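Local coordinates for fatty acid CoA ligase (Marinactinospora thermotolerans, PDB 6H1B), which belongs to the ANL superfamily of AMP-binding enzymes and holds adenosine monophosphate together with 1-ethanoyl-9H-pyrido[3,4-b]indole-3-carboxylic acid, at residues A[270-275]-A[293-298]; A[321-326]-A[389-394]; A[34-39]-A[145-150]. The protein carries 1 engineered substitution. All coordinates share one frame; numbering follows the deposited sequence.

Contact 1: residues A[270-275]-A[293-298]. With AMP (adenosine monophosphate), chain F; EQ2 (1-ethanoyl-9~{H}-pyrido[3,4-b]indole-3-carboxylic acid), chain G.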
loop_
_atom_site.group_PDB
_atom_site.type_symbol
_atom_site.label_atom_id
_atom_site.label_comp_id
_atom_site.label_asym_id
_atom_site.label_seq_id
_atom_site.Cartn_x
_atom_site.Cartn_y
_atom_site.Cartn_z
ATOM N N ARG A 270 11.523 -12.363 5.667
ATOM C CA ARG A 270 11.178 -11.305 4.703
ATOM C C ARG A 270 10.853 -9.957 5.366
ATOM O O ARG A 270 9.972 -9.834 6.206
ATOM C CB ARG A 270 10.037 -11.777 3.802
ATOM C CG ARG A 270 10.515 -11.897 2.364
ATOM C CD ARG A 270 9.765 -12.865 1.520
ATOM N NE ARG A 270 10.608 -13.413 0.472
ATOM C CZ ARG A 270 11.530 -14.327 0.672
ATOM N NH1 ARG A 270 11.886 -14.605 1.917
ATOM N NH2 ARG A 270 12.071 -14.942 -0.368
ATOM N N VAL A 271 11.612 -8.947 4.964
ATOM C CA VAL A 271 11.329 -7.571 5.268
ATOM C C VAL A 271 10.844 -6.933 3.971
ATOM O O VAL A 271 11.621 -6.671 3.074
ATOM C CB VAL A 271 12.550 -6.831 5.839
ATOM C CG1 VAL A 271 12.233 -5.370 6.111
ATOM C CG2 VAL A 271 13.057 -7.489 7.100
ATOM N N VAL A 272 9.539 -6.754 3.879
ATOM C CA VAL A 272 8.905 -6.282 2.682
ATOM C C VAL A 272 8.701 -4.772 2.797
ATOM O O VAL A 272 8.330 -4.260 3.841
ATOM C CB VAL A 272 7.571 -7.015 2.446
ATOM C CG1 VAL A 272 6.954 -6.674 1.086
ATOM C CG2 VAL A 272 7.757 -8.513 2.579
ATOM N N TYR A 273 8.940 -4.068 1.698
ATOM C CA TYR A 273 8.693 -2.653 1.668
ATOM C C TYR A 273 8.174 -2.314 0.275
ATOM O O TYR A 273 8.438 -3.021 -0.690
ATOM C CB TYR A 273 9.963 -1.893 2.070
ATOM C CG TYR A 273 11.077 -1.972 1.049
ATOM C CD1 TYR A 273 11.893 -3.091 0.959
ATOM C CD2 TYR A 273 11.307 -0.931 0.163
ATOM C CE1 TYR A 273 12.888 -3.174 -0.001
ATOM C CE2 TYR A 273 12.300 -1.007 -0.796
ATOM C CZ TYR A 273 13.094 -2.135 -0.891
ATOM O OH TYR A 273 14.058 -2.229 -1.853
ATOM N N GLY A 274 7.393 -1.246 0.189
ATOM C CA GLY A 274 6.907 -0.751 -1.091
ATOM C C GLY A 274 5.823 0.274 -0.849
ATOM O O GLY A 274 5.519 0.634 0.328
ATOM N N GLY A 275 5.199 0.707 -1.944
ATOM C CA GLY A 275 4.035 1.564 -1.876
ATOM C C GLY A 275 4.326 2.934 -2.427
ATOM O O GLY A 275 3.437 3.653 -2.905
ATOM N N VAL A 293 17.043 -10.631 3.498
ATOM C CA VAL A 293 15.635 -10.765 3.789
ATOM C C VAL A 293 14.844 -9.649 3.100
ATOM O O VAL A 293 13.631 -9.627 3.226
ATOM C CB VAL A 293 15.407 -10.773 5.313
ATOM C CG1 VAL A 293 16.273 -11.811 5.988
ATOM C CG2 VAL A 293 15.690 -9.432 5.951
ATOM N N LEU A 294 15.510 -8.740 2.382
ATOM C CA LEU A 294 14.836 -7.558 1.863
ATOM C C LEU A 294 14.062 -7.916 0.603
ATOM O O LEU A 294 14.634 -8.498 -0.307
ATOM C CB LEU A 294 15.843 -6.455 1.544
ATOM C CG LEU A 294 15.572 -5.136 2.254
ATOM C CD1 LEU A 294 15.761 -5.282 3.758
ATOM C CD2 LEU A 294 16.475 -4.061 1.687
ATOM N N MET A 295 12.775 -7.547 0.578
ATOM C CA MET A 295 11.947 -7.711 -0.594
ATOM C C MET A 295 11.104 -6.452 -0.830
ATOM O O MET A 295 10.412 -5.973 0.072
ATOM C CB MET A 295 11.020 -8.911 -0.444
ATOM C CG MET A 295 9.894 -8.904 -1.436
ATOM S SD MET A 295 9.076 -10.490 -1.548
ATOM C CE MET A 295 10.237 -11.440 -2.517
ATOM N N GLN A 296 11.141 -5.961 -2.075
ATOM C CA GLN A 296 10.346 -4.825 -2.475
ATOM C C GLN A 296 9.105 -5.322 -3.220
ATOM O O GLN A 296 9.167 -6.361 -3.870
ATOM C CB GLN A 296 11.146 -3.850 -3.331
ATOM C CG GLN A 296 10.559 -2.440 -3.345
ATOM C CD GLN A 296 11.245 -1.561 -4.358
ATOM O OE1 GLN A 296 10.722 -1.316 -5.432
ATOM N NE2 GLN A 296 12.441 -1.120 -4.028
ATOM N N ASN A 297 7.990 -4.593 -3.041
ATOM C CA ASN A 297 6.718 -4.887 -3.654
ATOM C C ASN A 297 6.245 -3.633 -4.365
ATOM O O ASN A 297 6.358 -2.560 -3.807
ATOM C CB ASN A 297 5.651 -5.281 -2.644
ATOM C CG ASN A 297 5.700 -6.728 -2.200
ATOM O OD1 ASN A 297 6.686 -7.420 -2.436
ATOM N ND2 ASN A 297 4.640 -7.186 -1.539
ATOM N N TYR A 298 5.753 -3.810 -5.592
ATOM C CA TYR A 298 5.157 -2.763 -6.409
ATOM C C TYR A 298 3.719 -3.157 -6.700
ATOM O O TYR A 298 3.471 -4.270 -7.161
ATOM C CB TYR A 298 5.923 -2.593 -7.720
ATOM C CG TYR A 298 5.237 -1.832 -8.822
ATOM C CD1 TYR A 298 4.590 -0.631 -8.580
ATOM C CD2 TYR A 298 5.315 -2.276 -10.132
ATOM C CE1 TYR A 298 4.009 0.093 -9.614
ATOM C CE2 TYR A 298 4.733 -1.575 -11.174
ATOM C CZ TYR A 298 4.077 -0.384 -10.915
ATOM O OH TYR A 298 3.483 0.298 -11.928
HETATM P P AMP F . -1.648 4.534 -5.114
HETATM O O1P AMP F . -2.294 3.422 -5.944
HETATM O O2P AMP F . -1.827 4.401 -3.590
HETATM O O3P AMP F . -1.948 5.937 -5.657
HETATM O "O5'" AMP F . -0.060 4.324 -5.450
HETATM C "C5'" AMP F . 0.253 4.159 -6.836
HETATM C "C4'" AMP F . 1.727 4.347 -7.060
HETATM O "O4'" AMP F . 2.518 3.951 -5.921
HETATM C "C3'" AMP F . 2.213 3.458 -8.178
HETATM O "O3'" AMP F . 1.708 3.939 -9.398
HETATM C "C2'" AMP F . 3.704 3.596 -8.029
HETATM O "O2'" AMP F . 4.177 4.749 -8.731
HETATM C "C1'" AMP F . 3.834 3.785 -6.503
HETATM N N9 AMP F . 4.555 2.617 -5.970
HETATM C C8 AMP F . 4.099 1.579 -5.233
HETATM N N7 AMP F . 5.072 0.675 -4.935
HETATM C C5 AMP F . 6.175 1.182 -5.516
HETATM C C6 AMP F . 7.575 0.748 -5.616
HETATM N N6 AMP F . 7.936 -0.400 -5.021
HETATM N N1 AMP F . 8.418 1.559 -6.313
HETATM C C2 AMP F . 7.999 2.731 -6.922
HETATM N N3 AMP F . 6.751 3.216 -6.901
HETATM C C4 AMP F . 5.834 2.460 -6.216
HETATM C C1 EQ2 G . 2.431 -4.303 -3.554
HETATM C C2 EQ2 G . 2.195 -2.967 -2.929
HETATM O O1 EQ2 G . 3.077 -2.450 -2.277
HETATM C C3 EQ2 G . 0.859 -2.288 -3.104
HETATM N N1 EQ2 G . 0.864 -0.956 -3.291
HETATM C C4 EQ2 G . -0.304 -0.300 -3.459
HETATM C C5 EQ2 G . -0.291 1.217 -3.604
HETATM O O2 EQ2 G . 0.801 1.834 -3.628
HETATM O O3 EQ2 G . -1.406 1.744 -3.615
HETATM C C6 EQ2 G . -1.530 -0.962 -3.453
HETATM C C7 EQ2 G . -1.566 -2.334 -3.272
HETATM C C8 EQ2 G . -2.612 -3.323 -3.228
HETATM C C9 EQ2 G . -4.005 -3.288 -3.362
HETATM C C10 EQ2 G . -4.708 -4.471 -3.290
HETATM C C11 EQ2 G . -4.054 -5.692 -3.065
HETATM C C12 EQ2 G . -2.684 -5.767 -2.950
HETATM C C13 EQ2 G . -1.970 -4.568 -3.034
HETATM N N2 EQ2 G . -0.607 -4.355 -2.940
HETATM C C14 EQ2 G . -0.350 -3.021 -3.091
#
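Tyr273 and Gln296 are paired on neighbouring strands, and the glutamine side chain crosses the tyrosine ring at a slant. Its CG lies over one face, displaced toward the rim and 3.8 Å from the ring centroid, in a CH-pi contact. Beyond CG the chain runs out extended to an amide steeply turned against the ring, the two planes 71° apart. Gln296 NE2 donates to Tyr273 OH at 2.9 Å with the hydroxyl close to the amide plane, and His314 NE2 is a second hydrogen-bonding partner of that hydroxyl. At the other end of the amide, N6 of adenosine monophosphate gives Gln296 OE1 a nearly straight bond of 3.0 Å (173°). Bonds at both NE2 and OE1 probably fix the rotation of the amide. The same amino group also donates to the backbone O of Asn297, 2.9 Å from N6, so it is held by one side-chain and one backbone oxygen. The two strands, 270-274 and 294-300, are parallel neighbours joined through helix 280-289 as a beta-alpha-beta unit in the large mixed sheet of the AMP-binding fold. Backbone bonds run alternately between them, from Val271 N to Val293 O at one end to Asn297 N and Tyr273 O at the other. On the opposite face, toward helix 176-190, Met295 bends at its last torsion (chi3 -76°) and brings CE to the edge of the Arg270 guanidinium, 3.6 Å from NE. Farther along this face, Val272 CG1 packs 3.5 Å from Asn297 CG, while Asn297 CB rests 3.5 Å from the acetyl methyl carbon C1 of 1-ethanoyl-9H-pyrido[3,4-b]indole-3-carboxylic acid.

Contact 2: residues A[321-326]-A[389-394]. With AMP (adenosine monophosphate), chain F.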
loop_
_atom_site.group_PDB
_atom_site.type_symbol
_atom_site.label_atom_id
_atom_site.label_comp_id
_atom_site.label_asym_id
_atom_site.label_seq_id
_atom_site.Cartn_x
_atom_site.Cartn_y
_atom_site.Cartn_z
ATOM N N THR A 321 17.370 0.357 -8.744
ATOM C CA THR A 321 16.399 1.262 -9.337
ATOM C C THR A 321 15.173 0.535 -9.909
ATOM O O THR A 321 14.360 1.165 -10.605
ATOM C CB THR A 321 17.032 2.081 -10.462
ATOM O OG1 THR A 321 17.707 1.199 -11.379
ATOM C CG2 THR A 321 17.934 3.153 -9.874
ATOM N N ALA A 322 15.019 -0.759 -9.615
ATOM C CA ALA A 322 13.975 -1.577 -10.211
ATOM C C ALA A 322 12.938 -1.971 -9.147
ATOM O O ALA A 322 13.204 -1.860 -7.913
ATOM C CB ALA A 322 14.593 -2.804 -10.805
ATOM N N VAL A 323 11.773 -2.440 -9.633
ATOM C CA VAL A 323 10.677 -2.937 -8.802
ATOM C C VAL A 323 10.687 -4.465 -8.797
ATOM O O VAL A 323 10.066 -5.092 -7.912
ATOM C CB VAL A 323 9.305 -2.424 -9.266
ATOM C CG1 VAL A 323 9.105 -0.962 -8.881
ATOM C CG2 VAL A 323 9.078 -2.650 -10.755
ATOM N N GLY A 324 11.354 -5.045 -9.798
ATOM C CA GLY A 324 11.561 -6.446 -9.853
ATOM C C GLY A 324 10.951 -7.063 -11.093
ATOM O O GLY A 324 10.577 -6.344 -12.032
ATOM N N ARG A 325 10.918 -8.408 -11.096
ATOM C CA ARG A 325 10.253 -9.192 -12.105
ATOM C C ARG A 325 8.759 -9.190 -11.787
ATOM O O ARG A 325 8.373 -9.210 -10.626
ATOM C CB ARG A 325 10.823 -10.610 -12.133
ATOM C CG ARG A 325 12.067 -10.789 -12.989
ATOM C CD ARG A 325 12.453 -12.263 -13.134
ATOM N NE ARG A 325 13.708 -12.456 -13.861
ATOM C CZ ARG A 325 14.920 -12.552 -13.288
ATOM N NH1 ARG A 325 15.051 -12.593 -11.966
ATOM N NH2 ARG A 325 16.005 -12.603 -14.053
ATOM N N PRO A 326 7.869 -9.112 -12.795
ATOM C CA PRO A 326 6.445 -9.283 -12.560
ATOM C C PRO A 326 6.144 -10.617 -11.866
ATOM O O PRO A 326 6.860 -11.582 -12.076
ATOM C CB PRO A 326 5.854 -9.316 -13.974
ATOM C CG PRO A 326 6.827 -8.499 -14.797
ATOM C CD PRO A 326 8.182 -8.808 -14.198
ATOM N N GLY A 389 14.792 -8.707 -17.607
ATOM C CA GLY A 389 13.333 -8.635 -17.449
ATOM C C GLY A 389 12.858 -8.124 -16.092
ATOM O O GLY A 389 11.765 -8.491 -15.638
ATOM N N HIS A 390 13.664 -7.282 -15.440
ATOM C CA HIS A 390 13.228 -6.502 -14.290
ATOM C C HIS A 390 12.646 -5.182 -14.797
ATOM O O HIS A 390 13.217 -4.537 -15.712
ATOM C CB HIS A 390 14.383 -6.223 -13.347
ATOM C CG HIS A 390 14.930 -7.441 -12.703
ATOM N ND1 HIS A 390 15.930 -8.190 -13.295
ATOM C CD2 HIS A 390 14.657 -8.020 -11.508
ATOM C CE1 HIS A 390 16.244 -9.193 -12.495
ATOM N NE2 HIS A 390 15.480 -9.115 -11.389
ATOM N N LEU A 391 11.510 -4.788 -14.212
ATOM C CA LEU A 391 10.863 -3.543 -14.559
ATOM C C LEU A 391 11.512 -2.444 -13.715
ATOM O O LEU A 391 11.752 -2.633 -12.517
ATOM C CB LEU A 391 9.364 -3.663 -14.279
ATOM C CG LEU A 391 8.522 -2.419 -14.542
ATOM C CD1 LEU A 391 8.495 -2.086 -16.018
ATOM C CD2 LEU A 391 7.107 -2.606 -14.031
ATOM N N HIS A 392 11.805 -1.318 -14.380
ATOM C CA HIS A 392 12.308 -0.085 -13.782
ATOM C C HIS A 392 11.311 1.044 -14.035
ATOM O O HIS A 392 11.029 1.365 -15.184
ATOM C CB HIS A 392 13.662 0.296 -14.390
ATOM C CG HIS A 392 14.798 -0.594 -14.014
ATOM N ND1 HIS A 392 14.973 -1.854 -14.568
ATOM C CD2 HIS A 392 15.838 -0.398 -13.174
ATOM C CE1 HIS A 392 16.057 -2.415 -14.067
ATOM N NE2 HIS A 392 16.607 -1.540 -13.211
ATOM N N LEU A 393 10.780 1.641 -12.967
ATOM C CA LEU A 393 9.884 2.796 -13.097
ATOM C C LEU A 393 10.730 4.071 -13.153
ATOM O O LEU A 393 11.434 4.370 -12.180
ATOM C CB LEU A 393 8.926 2.843 -11.907
ATOM C CG LEU A 393 8.098 1.583 -11.687
ATOM C CD1 LEU A 393 7.156 1.744 -10.502
ATOM C CD2 LEU A 393 7.323 1.242 -12.936
ATOM N N THR A 394 10.596 4.840 -14.236
ATOM C CA THR A 394 11.247 6.115 -14.334
ATOM C C THR A 394 10.385 7.234 -13.743
ATOM O O THR A 394 10.923 8.265 -13.383
ATOM C CB THR A 394 11.581 6.454 -15.786
ATOM O OG1 THR A 394 10.363 6.722 -16.490
ATOM C CG2 THR A 394 12.375 5.354 -16.446
HETATM P P AMP F . -1.648 4.534 -5.114
HETATM O O1P AMP F . -2.294 3.422 -5.944
HETATM O O2P AMP F . -1.827 4.401 -3.590
HETATM O O3P AMP F . -1.948 5.937 -5.657
HETATM O "O5'" AMP F . -0.060 4.324 -5.450
HETATM C "C5'" AMP F . 0.253 4.159 -6.836
HETATM C "C4'" AMP F . 1.727 4.347 -7.060
HETATM O "O4'" AMP F . 2.518 3.951 -5.921
HETATM C "C3'" AMP F . 2.213 3.458 -8.178
HETATM O "O3'" AMP F . 1.708 3.939 -9.398
HETATM C "C2'" AMP F . 3.704 3.596 -8.029
HETATM O "O2'" AMP F . 4.177 4.749 -8.731
HETATM C "C1'" AMP F . 3.834 3.785 -6.503
HETATM N N9 AMP F . 4.555 2.617 -5.970
HETATM C C8 AMP F . 4.099 1.579 -5.233
HETATM N N7 AMP F . 5.072 0.675 -4.935
HETATM C C5 AMP F . 6.175 1.182 -5.516
HETATM C C6 AMP F . 7.575 0.748 -5.616
HETATM N N6 AMP F . 7.936 -0.400 -5.021
HETATM N N1 AMP F . 8.418 1.559 -6.313
HETATM C C2 AMP F . 7.999 2.731 -6.922
HETATM N N3 AMP F . 6.751 3.216 -6.901
HETATM C C4 AMP F . 5.834 2.460 -6.216
HETATM O O HOH W 1 11.616 1.537 -10.063
#
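Val323 and Leu391 meet both through backbone and through side chain. The valine CB stands 4.1 Å from Leu391 O, the carbonyl that accepts the Val323 N-H in a straight bond. From CB the branches part. CG2, placed between the backbone N and the carbonyl carbon, runs alongside the leucine and touches Leu391 CB at 3.7 Å. CG1 turns the other way, to Leu393 CD1, also at 3.7 Å, the two side chains crossing at about a right angle. CG1 further reaches N1 of the adenine of adenosine monophosphate, and Leu393 CD1 lies 3.8 Å from the adenine C2, so both residues give the base an apolar border. Leu391 N returns a bond to Gly324 O, closing a single antiparallel, hydrogen-bonded bridge. To one end, Ala322 CB sits over the face of the His392 imidazole, 3.5 Å from its centroid; a water links Thr321 O to Leu393 N. To the other, Arg325 CG lies over the His390 ring, whose NE2 bonds to Asp313. Gln296 and Tyr298 of strand 294-300 pack on Val323, strand 381-385 pairs with 391-396, and helix 410-419 brings Arg411 against Leu393.

Contact 3: residues A[34-39]-A[145-150]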
loop_
_atom_site.group_PDB
_atom_site.type_symbol
_atom_site.label_atom_id
_atom_site.label_comp_id
_atom_site.label_asym_id
_atom_site.label_seq_id
_atom_site.Cartn_x
_atom_site.Cartn_y
_atom_site.Cartn_z
ATOM N N HIS A 34 -14.904 -17.513 16.179
ATOM C CA HIS A 34 -16.066 -17.177 16.997
ATOM C C HIS A 34 -16.494 -15.733 16.715
ATOM O O HIS A 34 -17.658 -15.451 16.407
ATOM C CB HIS A 34 -15.769 -17.423 18.492
ATOM C CG HIS A 34 -16.929 -17.136 19.394
ATOM N ND1 HIS A 34 -17.364 -15.828 19.640
ATOM C CD2 HIS A 34 -17.775 -17.951 20.081
ATOM C CE1 HIS A 34 -18.406 -15.857 20.458
ATOM N NE2 HIS A 34 -18.689 -17.146 20.727
ATOM N N GLN A 35 -15.523 -14.824 16.798
ATOM C CA GLN A 35 -15.767 -13.404 16.646
ATOM C C GLN A 35 -16.317 -13.097 15.254
ATOM O O GLN A 35 -17.149 -12.197 15.117
ATOM C CB GLN A 35 -14.501 -12.613 16.974
ATOM C CG GLN A 35 -14.593 -11.956 18.343
ATOM C CD GLN A 35 -15.300 -10.633 18.302
ATOM O OE1 GLN A 35 -15.524 -10.041 17.238
ATOM N NE2 GLN A 35 -15.636 -10.155 19.488
ATOM N N VAL A 36 -15.877 -13.851 14.236
ATOM C CA VAL A 36 -16.369 -13.637 12.870
ATOM C C VAL A 36 -17.848 -14.040 12.819
ATOM O O VAL A 36 -18.702 -13.274 12.325
ATOM C CB VAL A 36 -15.536 -14.392 11.818
ATOM C CG1 VAL A 36 -16.085 -14.163 10.412
ATOM C CG2 VAL A 36 -14.071 -13.994 11.877
ATOM N N ARG A 37 -18.139 -15.241 13.337
ATOM C CA ARG A 37 -19.508 -15.757 13.392
ATOM C C ARG A 37 -20.406 -14.713 14.072
ATOM O O ARG A 37 -21.458 -14.321 13.543
ATOM C CB ARG A 37 -19.568 -17.071 14.176
ATOM C CG ARG A 37 -18.744 -18.228 13.620
ATOM C CD ARG A 37 -18.926 -19.471 14.448
ATOM N NE ARG A 37 -17.837 -20.422 14.257
ATOM C CZ ARG A 37 -17.115 -20.952 15.235
ATOM N NH1 ARG A 37 -17.313 -20.551 16.477
ATOM N NH2 ARG A 37 -16.227 -21.904 14.984
ATOM N N LEU A 38 -19.957 -14.252 15.244
ATOM C CA LEU A 38 -20.695 -13.305 16.063
ATOM C C LEU A 38 -20.952 -12.017 15.273
ATOM O O LEU A 38 -22.092 -11.595 15.114
ATOM C CB LEU A 38 -19.902 -13.036 17.344
ATOM C CG LEU A 38 -20.672 -12.313 18.451
ATOM C CD1 LEU A 38 -20.236 -12.816 19.814
ATOM C CD2 LEU A 38 -20.502 -10.799 18.364
ATOM N N LEU A 39 -19.882 -11.395 14.779
ATOM C CA LEU A 39 -20.004 -10.122 14.075
ATOM C C LEU A 39 -20.876 -10.307 12.824
ATOM O O LEU A 39 -21.616 -9.404 12.436
ATOM C CB LEU A 39 -18.601 -9.606 13.721
ATOM C CG LEU A 39 -17.779 -9.070 14.893
ATOM C CD1 LEU A 39 -16.373 -8.759 14.444
ATOM C CD2 LEU A 39 -18.406 -7.831 15.494
ATOM N N THR A 145 -24.217 -20.966 16.962
ATOM C CA THR A 145 -24.540 -20.440 15.615
ATOM C C THR A 145 -23.331 -20.582 14.695
ATOM O O THR A 145 -22.225 -20.211 15.080
ATOM C CB THR A 145 -24.965 -18.963 15.659
ATOM O OG1 THR A 145 -25.812 -18.725 16.784
ATOM C CG2 THR A 145 -25.662 -18.548 14.384
ATOM N N PRO A 146 -23.495 -21.110 13.455
ATOM C CA PRO A 146 -22.414 -21.189 12.477
ATOM C C PRO A 146 -22.423 -19.984 11.522
ATOM O O PRO A 146 -23.437 -19.291 11.433
ATOM C CB PRO A 146 -22.801 -22.486 11.752
ATOM C CG PRO A 146 -24.301 -22.372 11.626
ATOM C CD PRO A 146 -24.740 -21.667 12.899
ATOM N N LEU A 147 -21.313 -19.776 10.799
ATOM C CA LEU A 147 -21.154 -18.625 9.933
ATOM C C LEU A 147 -22.059 -18.802 8.705
ATOM O O LEU A 147 -21.960 -19.799 7.992
ATOM C CB LEU A 147 -19.676 -18.487 9.558
ATOM C CG LEU A 147 -19.306 -17.285 8.684
ATOM C CD1 LEU A 147 -19.484 -15.982 9.452
ATOM C CD2 LEU A 147 -17.880 -17.412 8.161
ATOM N N ARG A 148 -22.959 -17.833 8.502
ATOM C CA ARG A 148 -24.025 -17.940 7.508
ATOM C C ARG A 148 -23.675 -16.996 6.347
ATOM O O ARG A 148 -23.971 -15.787 6.419
ATOM C CB ARG A 148 -25.394 -17.642 8.146
ATOM N N TYR A 149 -23.060 -17.538 5.288
ATOM C CA TYR A 149 -22.559 -16.705 4.167
ATOM C C TYR A 149 -23.693 -16.250 3.233
ATOM O O TYR A 149 -24.659 -16.925 3.063
ATOM C CB TYR A 149 -21.550 -17.462 3.315
ATOM C CG TYR A 149 -20.297 -17.943 4.005
ATOM C CD1 TYR A 149 -20.250 -19.196 4.592
ATOM C CD2 TYR A 149 -19.129 -17.201 3.977
ATOM C CE1 TYR A 149 -19.088 -19.692 5.158
ATOM C CE2 TYR A 149 -17.957 -17.675 4.546
ATOM C CZ TYR A 149 -17.936 -18.932 5.135
ATOM O OH TYR A 149 -16.818 -19.443 5.735
ATOM N N ARG A 150 -23.540 -15.077 2.635
ATOM C CA ARG A 150 -24.374 -14.586 1.549
ATOM C C ARG A 150 -23.430 -14.126 0.422
ATOM O O ARG A 150 -22.246 -13.886 0.653
ATOM C CB ARG A 150 -25.314 -13.464 2.021
ATOM C CG ARG A 150 -25.866 -13.636 3.432
ATOM C CD ARG A 150 -26.849 -12.540 3.875
ATOM N NE ARG A 150 -26.361 -11.177 3.707
ATOM C CZ ARG A 150 -26.855 -10.090 4.293
ATOM N NH1 ARG A 150 -27.668 -10.212 5.325
ATOM N NH2 ARG A 150 -26.526 -8.882 3.849
#
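Leu147 carries its CG anti to the backbone N (chi1 -178°), which sends the branched end toward the helix, where CD1 settles against Arg37. Arg37, with CG beside its own backbone N (chi1 -61°), answers by running an extended chain from CG to NE past the loop. The contact thus lays an irregular segment, 145-150, against helix 29-45 at the surface of the AMP-binding enzyme fold. The loop belongs to the connection between strands 134-135 and 156-161, more than a hundred residues on from the helix.

Leu147 CD1 does most of the apolar touching. It approaches Arg37 CA at 3.9 Å and Val36 CG1 at 4.0 Å, fitting against two consecutive helix residues; the valine and the leucine meet at a slant. Lower on the leucine, CB faces Arg37 CG at 4.2 Å, so the arginine's aliphatic stem flanks the same side chain. The contact is mainly aliphatic, with the arginine stem also passing a backbone carbonyl. Polar anchorage of the loop to other parts of the fold comes through Arg150, which donates from NH2 to Ile48 O and from NE to Ile74 O, while the bond between Thr145 OG1 and Glu143 N stays inside the loop. Met12 of helix 6-14 touches both Val36 and Leu147.

Within the loop, Leu147 CG stands over one face of the Tyr149 ring, toward its rim. Pro146 and Leu147, like Arg37, also touch a crystal neighbour, so their precise poses may owe something to the lattice. At the start of the loop the arginine passes the carbonyl of Thr145: Arg37 CD comes to 3.4 Å from Thr145 O, whereas Arg37 NE stays 4.5 Å from that oxygen.

Overall arrangement
Contact 1 lies deep in the chain, contact 2 is partly buried beside it, and contact 3 is on the surface, across the chain's centre from contact 2 and with its nearest atoms about 24 Å from contact 1. Strands 294-300 and 325-326 put contacts 1 and 2 on the same mixed sheet; they touch where the Tyr298 ring packs on Leu393, and both border adenosine monophosphate. Contact 1 supplies hydrogen-bonding groups and the Tyr298 ring, contact 2 aliphatic side chains. Their backbones differ, a run of parallel pairs in 270-275 with 293-298 against a single antiparallel bridge in 321-326 with 389-394. Contact 3 shares no element with them and joins helix to loop by mainly aliphatic contact.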